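Local coordinates for protein 3-dehydroquinate dehydratase (Clostridium difficile, PDB 4H3D) that catalyses the cis-dehydration of 3-dehydroquinate to 3-dehydroshikimate through an imine intermediate, the third step of the chorismate pathway, at residues 104-109 / 132-137. Residues are numbered along the deposited sequence; the frame is centred on the assembly and turned at random.
Sequences LNKEIS and VNFAHK
K106 and S109 pack against F134 and A135 where two neighbouring outer helices of the TIM barrel, 98-110 and 125-137, run side by side. The pair is a worked example of how the helices of successive beta-alpha units pack in the barrel's outer layer: strand 116-120 lies between them in sequence, and the two segments are nearly parallel, at 5°, with axes 9.4 Å apart. F134 spans the gap between the helices: with CG anti to the backbone N (chi1 -171°), it sends its ring across to helix 98-110. There K106 CE lies over one face, S109 CB sits at the edge near the ring plane, and F134 CE2 comes 3.3 Å from the backbone oxygen K106 O. The lysine chain crosses the phenylalanine side chain at about a right angle and bends at chi3, laying CE over the ring root, 4.0 Å from F134 CG. Its ammonium group lies farther off, NZ 5.4 Å from the ring centroid, so any cation-pi attraction is weak; NZ instead forms a salt bridge with E130, one turn earlier on the phenylalanine's own helix. Deeper in the interface, A135 CB meets S109 OG at 4.2 Å and also packs on V142 of strand 141-148. The buried serine hydroxyl is satisfied within its own helix: S109 OG donates to N105 O at 2.8 Å, tilted 28° from the carbonyl plane, while S109 N reaches the same oxygen from the opposite face.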
loop_
_atom_site.group_PDB
_atom_site.type_symbol
_atom_site.label_atom_id
_atom_site.label_comp_id
_atom_site.label_asym_id
_atom_site.label_seq_id
_atom_site.Cartn_x
_atom_site.Cartn_y
_atom_site.Cartn_z
ATOM N N LEU B 104 9.884 -33.186 15.455
ATOM C CA LEU B 104 10.748 -32.022 15.230
ATOM C C LEU B 104 10.230 -30.792 15.983
ATOM O O LEU B 104 10.961 -30.157 16.748
ATOM C CB LEU B 104 10.836 -31.715 13.741
ATOM C CG LEU B 104 11.660 -30.507 13.295
ATOM C CD1 LEU B 104 13.138 -30.645 13.692
ATOM C CD2 LEU B 104 11.522 -30.335 11.803
ATOM N N ASN B 105 8.965 -30.444 15.766
ATOM C CA ASN B 105 8.411 -29.278 16.433
ATOM C C ASN B 105 8.377 -29.383 17.959
ATOM O O ASN B 105 8.603 -28.397 18.658
ATOM C CB ASN B 105 7.037 -28.968 15.887
ATOM C CG ASN B 105 7.101 -28.248 14.571
ATOM O OD1 ASN B 105 7.637 -27.145 14.490
ATOM N ND2 ASN B 105 6.548 -28.861 13.526
ATOM N N LYS B 106 8.076 -30.566 18.471
ATOM C CA LYS B 106 8.040 -30.763 19.911
ATOM C C LYS B 106 9.435 -30.664 20.502
ATOM O O LYS B 106 9.648 -29.976 21.482
ATOM C CB LYS B 106 7.399 -32.108 20.244
ATOM C CG LYS B 106 5.900 -32.135 19.956
ATOM C CD LYS B 106 5.258 -33.456 20.373
ATOM C CE LYS B 106 5.182 -33.632 21.873
ATOM N NZ LYS B 106 4.787 -35.041 22.232
ATOM N N GLU B 107 10.392 -31.341 19.885
ATOM C CA GLU B 107 11.753 -31.334 20.388
ATOM C C GLU B 107 12.359 -29.953 20.362
ATOM O O GLU B 107 13.079 -29.570 21.293
ATOM C CB GLU B 107 12.634 -32.294 19.580
ATOM C CG GLU B 107 12.420 -33.735 19.925
ATOM C CD GLU B 107 12.999 -34.087 21.280
ATOM O OE1 GLU B 107 14.095 -33.574 21.625
ATOM O OE2 GLU B 107 12.361 -34.884 21.997
ATOM N N ILE B 108 12.083 -29.196 19.303
ATOM C CA ILE B 108 12.639 -27.869 19.195
ATOM C C ILE B 108 11.953 -26.930 20.187
ATOM O O ILE B 108 12.624 -26.084 20.787
ATOM C CB ILE B 108 12.603 -27.330 17.737
ATOM C CG1 ILE B 108 13.483 -28.200 16.846
ATOM C CG2 ILE B 108 13.085 -25.873 17.673
ATOM C CD1 ILE B 108 14.864 -28.481 17.405
ATOM N N SER B 109 10.638 -27.084 20.376
ATOM C CA SER B 109 9.920 -26.276 21.382
ATOM C C SER B 109 10.486 -26.547 22.755
ATOM O O SER B 109 10.543 -25.661 23.584
ATOM C CB SER B 109 8.423 -26.610 21.426
ATOM O OG SER B 109 7.776 -26.285 20.231
ATOM N N VAL B 132 0.510 -27.969 19.658
ATOM C CA VAL B 132 0.103 -26.717 20.316
ATOM C C VAL B 132 0.146 -26.837 21.842
ATOM O O VAL B 132 0.690 -25.971 22.515
ATOM C CB VAL B 132 -1.294 -26.247 19.881
ATOM C CG1 VAL B 132 -1.772 -25.104 20.775
ATOM C CG2 VAL B 132 -1.273 -25.816 18.455
ATOM N N ASN B 133 -0.407 -27.916 22.382
ATOM C CA ASN B 133 -0.424 -28.099 23.824
ATOM C C ASN B 133 0.987 -28.160 24.390
ATOM O O ASN B 133 1.269 -27.567 25.430
ATOM C CB ASN B 133 -1.222 -29.353 24.220
ATOM C CG ASN B 133 -2.722 -29.161 24.088
ATOM O OD1 ASN B 133 -3.234 -28.037 24.204
ATOM N ND2 ASN B 133 -3.449 -30.268 23.861
ATOM N N PHE B 134 1.890 -28.835 23.684
ATOM C CA PHE B 134 3.252 -28.945 24.156
ATOM C C PHE B 134 3.986 -27.607 24.083
ATOM O O PHE B 134 4.702 -27.234 25.022
ATOM C CB PHE B 134 4.034 -30.019 23.410
ATOM C CG PHE B 134 5.345 -30.291 24.022
ATOM C CD1 PHE B 134 5.430 -31.072 25.169
ATOM C CD2 PHE B 134 6.497 -29.719 23.516
ATOM C CE1 PHE B 134 6.642 -31.307 25.766
ATOM C CE2 PHE B 134 7.724 -29.955 24.117
ATOM C CZ PHE B 134 7.796 -30.742 25.238
ATOM N N ALA B 135 3.831 -26.899 22.967
ATOM C CA ALA B 135 4.417 -25.583 22.819
ATOM C C ALA B 135 3.963 -24.688 23.963
ATOM O O ALA B 135 4.779 -23.993 24.571
ATOM C CB ALA B 135 4.036 -24.953 21.450
ATOM N N HIS B 136 2.677 -24.718 24.280
ATOM C CA HIS B 136 2.180 -23.864 25.366
ATOM C C HIS B 136 2.734 -24.256 26.713
ATOM O O HIS B 136 3.019 -23.387 27.542
ATOM C CB HIS B 136 0.679 -23.764 25.368
ATOM C CG HIS B 136 0.144 -22.964 24.221
ATOM N ND1 HIS B 136 -1.098 -23.182 23.676
ATOM C CD2 HIS B 136 0.709 -21.972 23.487
ATOM C CE1 HIS B 136 -1.291 -22.339 22.675
ATOM N NE2 HIS B 136 -0.212 -21.594 22.539
ATOM N N LYS B 137 2.931 -25.556 26.925
ATOM C CA LYS B 137 3.542 -26.018 28.147
ATOM C C LYS B 137 4.940 -25.409 28.298
ATOM O O LYS B 137 5.389 -25.145 29.406
ATOM C CB LYS B 137 3.626 -27.543 28.165
ATOM C CG LYS B 137 4.128 -28.099 29.456
ATOM C CD LYS B 137 4.123 -29.592 29.464
ATOM C CE LYS B 137 4.587 -30.106 30.817
ATOM N NZ LYS B 137 4.511 -31.581 30.908
#